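Local coordinates for 6-phospho-alpha-glucosidase (Merdibacter massiliensis, PDB 6VC6), which probably hydrolyses 6-phospho-alpha-glucosides to release glucose 6-phosphate, as a family 4 glycoside hydrolase that uses NAD and manganese, at residues Gly11-Pro17 and Arg44-Ile48; Glu33-Asp39 and Leu63-Thr69. All blocks are in the same frame, centred on the assembly; numbering follows the deposited sequence.

Contact 1 (Gly11-Pro17 and Arg44-Ile48); sequences GGSTYTP and RQQPI. With NAD (nicotinamide-adenine-dinucleotide), chain G.
Ile-48 packs against the backbone of the glycine-rich loop, and this is the tight part of the contact. Its CD1 lies 3.5 Å from Gly-12 O and equally near Ser-13 O. Its CG2 branch, anti to the backbone N, reaches Gly-11 O and meets Thr-16 CG2 at 3.7 Å, the two side chains crossing at about a right angle. Pro-17 CG adds a looser apolar touch. Gly-12 C lies 3.1 Å from NAD O3B. The other end is polar and less enclosed, for Arg-44 is partly exposed. Its extended chain runs past Gly-12 and gives a weak NE bond to Gly-12 O at 3.0 Å. Arg-44 NH2 then reaches NAD O1A at 2.9 Å, with the oxygen at the guanidinium edge. On the loop side, Ser-13 OG binds NAD O2N at 2.6 Å and also accepts from Tyr-15 N, capping the turn. Thr-14 N gives to NAD O1A at 3.3 Å and only weakly to O2N. Thr-14 OG1 bonds O2N at 3.0 Å and also pairs with Arg-291. This is the diphosphate-binding loop of a Rossmann fold. With an alanine in place of Arg-44, NAD O1A would probably lose its charged partner and keep the Thr-14 N-H, and Glu-292 would be left without the salt bridge to NH1. The loop leads into helix 16-25, and Arg-44 to Ile-48 belong to helix 42-59. Phe-296 of helix 291-305 touches both Arg-44 and Ile-48, while Gln-45 and Thr-16 rest on Leu-37 of strand 32-38.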
loop_
_atom_site.group_PDB
_atom_site.type_symbol
_atom_site.label_atom_id
_atom_site.label_comp_id
_atom_site.label_asym_id
_atom_site.label_seq_id
_atom_site.Cartn_x
_atom_site.Cartn_y
_atom_site.Cartn_z
ATOM N N GLY A 11 -14.794 4.819 -2.392
ATOM C CA GLY A 11 -15.763 4.535 -1.349
ATOM C C GLY A 11 -16.355 3.143 -1.416
ATOM O O GLY A 11 -16.874 2.651 -0.409
ATOM N N GLY A 12 -16.294 2.500 -2.579
ATOM C CA GLY A 12 -16.762 1.140 -2.730
ATOM C C GLY A 12 -15.767 0.070 -2.348
ATOM O O GLY A 12 -16.024 -1.114 -2.578
ATOM N N SER A 13 -14.633 0.451 -1.766
ATOM C CA SER A 13 -13.614 -0.520 -1.398
ATOM C C SER A 13 -14.065 -1.359 -0.209
ATOM O O SER A 13 -14.870 -0.924 0.620
ATOM C CB SER A 13 -12.301 0.186 -1.067
ATOM O OG SER A 13 -11.505 -0.600 -0.196
ATOM N N THR A 14 -13.530 -2.580 -0.133
ATOM C CA THR A 14 -13.830 -3.460 0.991
ATOM C C THR A 14 -13.284 -2.923 2.308
ATOM O O THR A 14 -13.742 -3.348 3.374
ATOM C CB THR A 14 -13.267 -4.859 0.734
ATOM O OG1 THR A 14 -11.835 -4.801 0.697
ATOM C CG2 THR A 14 -13.784 -5.406 -0.588
ATOM N N TYR A 15 -12.318 -2.006 2.260
ATOM C CA TYR A 15 -11.755 -1.403 3.461
ATOM C C TYR A 15 -12.558 -0.212 3.966
ATOM O O TYR A 15 -12.337 0.225 5.101
ATOM C CB TYR A 15 -10.311 -0.955 3.206
ATOM C CG TYR A 15 -9.347 -2.080 2.902
ATOM C CD1 TYR A 15 -8.794 -2.842 3.923
ATOM C CD2 TYR A 15 -8.980 -2.372 1.595
ATOM C CE1 TYR A 15 -7.907 -3.867 3.651
ATOM C CE2 TYR A 15 -8.094 -3.395 1.312
ATOM C CZ TYR A 15 -7.561 -4.138 2.344
ATOM O OH TYR A 15 -6.679 -5.158 2.065
ATOM N N THR A 16 -13.475 0.322 3.157
ATOM C CA THR A 16 -14.211 1.517 3.563
ATOM C C THR A 16 -15.065 1.311 4.812
ATOM O O THR A 16 -15.055 2.204 5.678
ATOM C CB THR A 16 -15.065 2.025 2.392
ATOM O OG1 THR A 16 -14.218 2.315 1.274
ATOM C CG2 THR A 16 -15.818 3.288 2.787
ATOM N N PRO A 17 -15.815 0.210 4.978
ATOM C CA PRO A 17 -16.526 0.023 6.256
ATOM C C PRO A 17 -15.604 0.044 7.462
ATOM O O PRO A 17 -15.986 0.566 8.517
ATOM C CB PRO A 17 -17.208 -1.340 6.077
ATOM C CG PRO A 17 -17.406 -1.457 4.613
ATOM C CD PRO A 17 -16.186 -0.832 4.000
ATOM N N ARG A 44 -21.490 -0.331 -6.614
ATOM C CA ARG A 44 -20.627 -0.958 -5.619
ATOM C C ARG A 44 -20.525 -0.115 -4.353
ATOM O O ARG A 44 -20.389 -0.663 -3.253
ATOM C CB ARG A 44 -19.238 -1.201 -6.211
ATOM C CG ARG A 44 -18.278 -1.925 -5.281
ATOM C CD ARG A 44 -16.920 -2.123 -5.933
ATOM N NE ARG A 44 -15.972 -2.771 -5.030
ATOM C CZ ARG A 44 -15.870 -4.087 -4.875
ATOM N NH1 ARG A 44 -16.662 -4.901 -5.561
ATOM N NH2 ARG A 44 -14.978 -4.590 -4.032
ATOM N N GLN A 45 -20.600 1.209 -4.487
ATOM C CA GLN A 45 -20.478 2.104 -3.344
ATOM C C GLN A 45 -21.780 2.250 -2.565
ATOM O O GLN A 45 -21.740 2.595 -1.378
ATOM C CB GLN A 45 -20.001 3.480 -3.817
ATOM C CG GLN A 45 -19.624 4.443 -2.703
ATOM C CD GLN A 45 -19.183 5.795 -3.227
ATOM O OE1 GLN A 45 -18.111 6.288 -2.877
ATOM N NE2 GLN A 45 -20.010 6.402 -4.071
ATOM N N GLN A 46 -22.924 1.979 -3.195
ATOM C CA GLN A 46 -24.211 2.262 -2.560
ATOM C C GLN A 46 -24.442 1.477 -1.273
ATOM O O GLN A 46 -24.820 2.098 -0.264
ATOM C CB GLN A 46 -25.341 2.028 -3.568
ATOM C CG GLN A 46 -26.724 2.341 -3.024
ATOM C CD GLN A 46 -27.831 1.860 -3.937
ATOM O OE1 GLN A 46 -28.570 0.935 -3.601
ATOM N NE2 GLN A 46 -27.953 2.488 -5.101
ATOM N N PRO A 47 -24.261 0.150 -1.220
ATOM C CA PRO A 47 -24.498 -0.548 0.055
ATOM C C PRO A 47 -23.532 -0.139 1.151
ATOM O O PRO A 47 -23.876 -0.232 2.336
ATOM C CB PRO A 47 -24.339 -2.029 -0.318
ATOM C CG PRO A 47 -23.481 -2.022 -1.526
ATOM C CD PRO A 47 -23.877 -0.795 -2.286
ATOM N N ILE A 48 -22.330 0.315 0.794
ATOM C CA ILE A 48 -21.398 0.805 1.803
ATOM C C ILE A 48 -21.854 2.160 2.331
ATOM O O ILE A 48 -21.769 2.434 3.534
ATOM C CB ILE A 48 -19.973 0.863 1.223
ATOM C CG1 ILE A 48 -19.430 -0.552 1.020
ATOM C CG2 ILE A 48 -19.053 1.664 2.129
ATOM C CD1 ILE A 48 -18.292 -0.635 0.031
HETATM P PA NAD G . -11.605 -3.003 -4.056
HETATM O O1A NAD G . -12.458 -3.694 -3.020
HETATM O O2A NAD G . -11.737 -3.375 -5.512
HETATM O O5B NAD G . -11.831 -1.416 -3.925
HETATM C C5B NAD G . -11.422 -0.539 -4.969
HETATM C C4B NAD G . -12.455 0.562 -5.140
HETATM O O4B NAD G . -11.881 1.663 -5.847
HETATM C C3B NAD G . -13.637 0.062 -5.956
HETATM O O3B NAD G . -14.852 0.351 -5.261
HETATM C C2B NAD G . -13.591 0.852 -7.245
HETATM O O2B NAD G . -14.910 1.207 -7.668
HETATM C C1B NAD G . -12.784 2.082 -6.871
HETATM N N9A NAD G . -12.059 2.644 -8.037
HETATM C C8A NAD G . -11.393 1.958 -8.985
HETATM N N7A NAD G . -10.858 2.800 -9.908
HETATM C C5A NAD G . -11.189 4.055 -9.550
HETATM C C6A NAD G . -10.952 5.420 -10.078
HETATM N N6A NAD G . -10.232 5.622 -11.207
HETATM N N1A NAD G . -11.481 6.460 -9.393
HETATM C C2A NAD G . -12.199 6.278 -8.269
HETATM N N3A NAD G . -12.452 5.071 -7.736
HETATM C C4A NAD G . -11.985 3.943 -8.321
HETATM O O3 NAD G . -10.055 -3.137 -3.641
HETATM P PN NAD G . -9.581 -3.407 -2.128
HETATM O O1N NAD G . -9.169 -4.855 -2.010
HETATM O O2N NAD G . -10.584 -2.813 -1.167
HETATM O O5D NAD G . -8.253 -2.504 -2.097
HETATM C C5D NAD G . -8.350 -1.091 -1.932
HETATM C C4D NAD G . -7.001 -0.475 -2.270
HETATM O O4D NAD G . -6.228 -0.307 -1.079
HETATM C C3D NAD G . -6.210 -1.394 -3.190
HETATM O O3D NAD G . -5.666 -0.623 -4.263
HETATM C C2D NAD G . -5.072 -1.904 -2.336
HETATM O O2D NAD G . -3.890 -2.101 -3.113
HETATM C C1D NAD G . -4.903 -0.771 -1.341
HETATM N N1N NAD G . -4.208 -1.189 -0.127
HETATM C C2N NAD G . -3.001 -0.664 0.087
HETATM C C3N NAD G . -2.264 -0.996 1.209
HETATM C C7N NAD G . -0.911 -0.378 1.397
HETATM O O7N NAD G . -0.156 -0.832 2.240
HETATM N N7N NAD G . -0.569 0.651 0.622
HETATM C C4N NAD G . -2.799 -1.885 2.133
HETATM C C5N NAD G . -4.058 -2.424 1.887
HETATM C C6N NAD G . -4.754 -2.051 0.740
#

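Contact 2 (Glu33-Asp39 and Leu63-Thr69). With NAD (nicotinamide-adenine-dinucleotide), chain G.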
loop_
_atom_site.group_PDB
_atom_site.type_symbol
_atom_site.label_atom_id
_atom_site.label_comp_id
_atom_site.label_asym_id
_atom_site.label_seq_id
_atom_site.Cartn_x
_atom_site.Cartn_y
_atom_site.Cartn_z
ATOM N N GLU A 33 -16.018 17.240 10.553
ATOM C CA GLU A 33 -17.293 17.904 10.324
ATOM C C GLU A 33 -18.040 17.353 9.120
ATOM O O GLU A 33 -19.274 17.318 9.132
ATOM C CB GLU A 33 -17.078 19.411 10.140
ATOM C CG GLU A 33 -18.354 20.207 9.924
ATOM C CD GLU A 33 -18.626 21.189 11.046
ATOM O OE1 GLU A 33 -17.819 21.244 11.998
ATOM O OE2 GLU A 33 -19.646 21.906 10.975
ATOM N N LYS A 34 -17.333 16.860 8.105
ATOM C CA LYS A 34 -17.962 16.378 6.885
ATOM C C LYS A 34 -17.129 15.247 6.302
ATOM O O LYS A 34 -15.897 15.315 6.294
ATOM C CB LYS A 34 -18.113 17.512 5.865
ATOM C CG LYS A 34 -18.821 17.124 4.579
ATOM C CD LYS A 34 -18.717 18.241 3.554
ATOM C CE LYS A 34 -19.418 17.875 2.257
ATOM N NZ LYS A 34 -19.143 18.868 1.182
ATOM N N LEU A 35 -17.809 14.207 5.820
ATOM C CA LEU A 35 -17.164 13.075 5.166
ATOM C C LEU A 35 -17.905 12.759 3.876
ATOM O O LEU A 35 -19.139 12.707 3.864
ATOM C CB LEU A 35 -17.133 11.842 6.075
ATOM C CG LEU A 35 -16.668 10.547 5.403
ATOM C CD1 LEU A 35 -15.159 10.550 5.206
ATOM C CD2 LEU A 35 -17.106 9.332 6.203
ATOM N N VAL A 36 -17.154 12.553 2.796
ATOM C CA VAL A 36 -17.718 12.249 1.486
ATOM C C VAL A 36 -17.023 11.014 0.931
ATOM O O VAL A 36 -15.791 10.973 0.852
ATOM C CB VAL A 36 -17.570 13.429 0.506
ATOM C CG1 VAL A 36 -18.189 13.077 -0.838
ATOM C CG2 VAL A 36 -18.208 14.683 1.076
ATOM N N LEU A 37 -17.810 10.014 0.548
ATOM C CA LEU A 37 -17.291 8.840 -0.143
ATOM C C LEU A 37 -17.427 9.057 -1.645
ATOM O O LEU A 37 -18.534 9.282 -2.146
ATOM C CB LEU A 37 -18.039 7.576 0.282
ATOM C CG LEU A 37 -18.053 7.198 1.764
ATOM C CD1 LEU A 37 -18.759 5.864 1.956
ATOM C CD2 LEU A 37 -16.643 7.145 2.325
ATOM N N PHE A 38 -16.309 8.996 -2.361
ATOM C CA PHE A 38 -16.313 9.113 -3.811
ATOM C C PHE A 38 -15.900 7.792 -4.443
ATOM O O PHE A 38 -15.050 7.073 -3.908
ATOM C CB PHE A 38 -15.379 10.227 -4.292
ATOM C CG PHE A 38 -15.325 10.360 -5.790
ATOM C CD1 PHE A 38 -16.314 11.047 -6.474
ATOM C CD2 PHE A 38 -14.293 9.783 -6.514
ATOM C CE1 PHE A 38 -16.271 11.165 -7.850
ATOM C CE2 PHE A 38 -14.246 9.898 -7.892
ATOM C CZ PHE A 38 -15.237 10.590 -8.560
ATOM N N ASP A 39 -16.508 7.484 -5.585
ATOM C CA ASP A 39 -16.185 6.285 -6.344
ATOM C C ASP A 39 -16.731 6.453 -7.752
ATOM O O ASP A 39 -17.656 7.235 -7.988
ATOM C CB ASP A 39 -16.762 5.026 -5.684
ATOM C CG ASP A 39 -16.028 3.763 -6.095
ATOM O OD1 ASP A 39 -15.865 3.534 -7.312
ATOM O OD2 ASP A 39 -15.614 2.999 -5.198
ATOM N N LEU A 63 -22.031 14.446 12.443
ATOM C CA LEU A 63 -21.234 14.332 11.227
ATOM C C LEU A 63 -22.102 14.411 9.983
ATOM O O LEU A 63 -23.172 13.828 9.926
ATOM C CB LEU A 63 -20.473 13.008 11.233
ATOM C CG LEU A 63 -19.366 12.743 10.211
ATOM C CD1 LEU A 63 -19.924 12.056 8.982
ATOM C CD2 LEU A 63 -18.606 14.002 9.833
ATOM N N ASP A 64 -21.628 15.140 8.984
ATOM C CA ASP A 64 -22.413 15.218 7.767
ATOM C C ASP A 64 -21.762 14.291 6.755
ATOM O O ASP A 64 -20.680 14.567 6.251
ATOM C CB ASP A 64 -22.444 16.670 7.281
ATOM C CG ASP A 64 -22.635 16.797 5.789
ATOM O OD1 ASP A 64 -23.241 15.914 5.170
ATOM O OD2 ASP A 64 -22.180 17.802 5.221
ATOM N N PHE A 65 -22.536 13.266 6.426
ATOM C CA PHE A 65 -22.013 12.153 5.646
ATOM C C PHE A 65 -22.743 12.061 4.313
ATOM O O PHE A 65 -23.956 12.282 4.240
ATOM C CB PHE A 65 -22.161 10.839 6.423
ATOM C CG PHE A 65 -21.889 9.611 5.607
ATOM C CD1 PHE A 65 -22.922 8.760 5.260
ATOM C CD2 PHE A 65 -20.603 9.301 5.199
ATOM C CE1 PHE A 65 -22.682 7.623 4.516
ATOM C CE2 PHE A 65 -20.354 8.164 4.454
ATOM C CZ PHE A 65 -21.396 7.325 4.112
ATOM N N SER A 66 -21.997 11.733 3.261
ATOM C CA SER A 66 -22.580 11.571 1.935
ATOM C C SER A 66 -21.659 10.697 1.098
ATOM O O SER A 66 -20.462 10.578 1.375
ATOM C CB SER A 66 -22.808 12.924 1.249
ATOM O OG SER A 66 -21.623 13.702 1.245
ATOM N N TYR A 67 -22.239 10.076 0.074
ATOM C CA TYR A 67 -21.484 9.327 -0.918
ATOM C C TYR A 67 -21.949 9.746 -2.303
ATOM O O TYR A 67 -23.141 9.979 -2.522
ATOM C CB TYR A 67 -21.633 7.808 -0.726
ATOM C CG TYR A 67 -23.032 7.262 -0.919
ATOM C CD1 TYR A 67 -23.919 7.180 0.146
ATOM C CD2 TYR A 67 -23.456 6.802 -2.161
ATOM C CE1 TYR A 67 -25.194 6.671 -0.022
ATOM C CE2 TYR A 67 -24.729 6.293 -2.339
ATOM C CZ TYR A 67 -25.593 6.229 -1.267
ATOM O OH TYR A 67 -26.861 5.723 -1.441
ATOM N N THR A 68 -21.003 9.846 -3.235
ATOM C CA THR A 68 -21.300 10.404 -4.544
ATOM C C THR A 68 -20.336 9.848 -5.580
ATOM O O THR A 68 -19.290 9.282 -5.250
ATOM C CB THR A 68 -21.216 11.936 -4.533
ATOM O OG1 THR A 68 -21.493 12.442 -5.844
ATOM C CG2 THR A 68 -19.826 12.385 -4.107
ATOM N N THR A 69 -20.713 10.018 -6.848
ATOM C CA THR A 69 -19.835 9.754 -7.982
ATOM C C THR A 69 -19.534 11.031 -8.758
ATOM O O THR A 69 -19.132 10.971 -9.923
ATOM C CB THR A 69 -20.444 8.700 -8.909
ATOM O OG1 THR A 69 -21.451 9.307 -9.730
ATOM C CG2 THR A 69 -21.069 7.573 -8.099
HETATM P PA NAD G . -11.605 -3.003 -4.056
HETATM O O1A NAD G . -12.458 -3.694 -3.020
HETATM O O2A NAD G . -11.737 -3.375 -5.512
HETATM O O5B NAD G . -11.831 -1.416 -3.925
HETATM C C5B NAD G . -11.422 -0.539 -4.969
HETATM C C4B NAD G . -12.455 0.562 -5.140
HETATM O O4B NAD G . -11.881 1.663 -5.847
HETATM C C3B NAD G . -13.637 0.062 -5.956
HETATM O O3B NAD G . -14.852 0.351 -5.261
HETATM C C2B NAD G . -13.591 0.852 -7.245
HETATM O O2B NAD G . -14.910 1.207 -7.668
HETATM C C1B NAD G . -12.784 2.082 -6.871
HETATM N N9A NAD G . -12.059 2.644 -8.037
HETATM C C8A NAD G . -11.393 1.958 -8.985
HETATM N N7A NAD G . -10.858 2.800 -9.908
HETATM C C5A NAD G . -11.189 4.055 -9.550
HETATM C C6A NAD G . -10.952 5.420 -10.078
HETATM N N6A NAD G . -10.232 5.622 -11.207
HETATM N N1A NAD G . -11.481 6.460 -9.393
HETATM C C2A NAD G . -12.199 6.278 -8.269
HETATM N N3A NAD G . -12.452 5.071 -7.736
HETATM C C4A NAD G . -11.985 3.943 -8.321
HETATM O O3 NAD G . -10.055 -3.137 -3.641
HETATM P PN NAD G . -9.581 -3.407 -2.128
HETATM O O1N NAD G . -9.169 -4.855 -2.010
HETATM O O2N NAD G . -10.584 -2.813 -1.167
HETATM O O5D NAD G . -8.253 -2.504 -2.097
HETATM C C5D NAD G . -8.350 -1.091 -1.932
HETATM C C4D NAD G . -7.001 -0.475 -2.270
HETATM O O4D NAD G . -6.228 -0.307 -1.079
HETATM C C3D NAD G . -6.210 -1.394 -3.190
HETATM O O3D NAD G . -5.666 -0.623 -4.263
HETATM C C2D NAD G . -5.072 -1.904 -2.336
HETATM O O2D NAD G . -3.890 -2.101 -3.113
HETATM C C1D NAD G . -4.903 -0.771 -1.341
HETATM N N1N NAD G . -4.208 -1.189 -0.127
HETATM C C2N NAD G . -3.001 -0.664 0.087
HETATM C C3N NAD G . -2.264 -0.996 1.209
HETATM C C7N NAD G . -0.911 -0.378 1.397
HETATM O O7N NAD G . -0.156 -0.832 2.240
HETATM N N7N NAD G . -0.569 0.651 0.622
HETATM C C4N NAD G . -2.799 -1.885 2.133
HETATM C C5N NAD G . -4.058 -2.424 1.887
HETATM C C6N NAD G . -4.754 -2.051 0.740
#
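The edge of the Rossmann sheet is formed here, where strand 64-68 runs parallel to strand 32-38. The ladder alternates between the strands. Leu-35 N gives to Asp-64 O at 2.9 Å, and Ser-66 N to Leu-35 O. Leu-37 N then bonds Ser-66 O, and Thr-68 N meets Leu-37 O at 2.8 Å. Leu-35, Leu-37, Phe-65 and Tyr-67 line one face. Leu-35 CD2 lies beside the Phe-65 ring, 3.6 Å from CD2 at the ring edge. Leu-37 CD1 comes to the same ring in its plane, 3.7 Å from CZ. Helix 42-59 covers the Phe-65 and Tyr-67 side of this face, completing a beta-alpha-beta crossover, and Phe-56 meets the Phe-65 ring edge-to-face. Helix 16-25 packs on Leu-35 and Leu-37. On the opposite face, Val-36 CG1 touches Thr-68 CG2 at 3.7 Å. The chain of Lys-34 lies alongside Asp-64, but NZ stays 5.2 Å from OD2. With Phe-38 CG anti to the backbone N (chi1 179°), the ring is carried to the end of strand 64-68, and its CE1 packs 3.4 Å from Thr-69 C. Just past strand 32-38, Asp-39 grips the adenosine ribose of NAD through both carboxylate oxygens. OD1 accepts from O2B at 2.5 Å, and OD2 from O3B. Asp-39 OD2 also takes the N-H of Gly-12, and OD1 that of Asp-41.

From the N terminus, strand 4-9 leads into the glycine-rich loop and helix 16-25, then strand 32-38, helix 42-59 and strand 64-68. Contact 1 closes the loop from 11-17 to 44-48, with strand 32-38 inside it. Contact 2 closes the loop from 33-39 to 63-69, with all of helix 42-59 inside it. The two closures cross, since their segments alternate along the chain. They meet directly where Gly-11 N lies 2.7 Å from Phe-38 O. Contact 1 joins the loop and the start of helix 16-25 to helix 42-59. Contact 2 joins strand 32-38 to the edge strand 64-68. Both touch the same NAD.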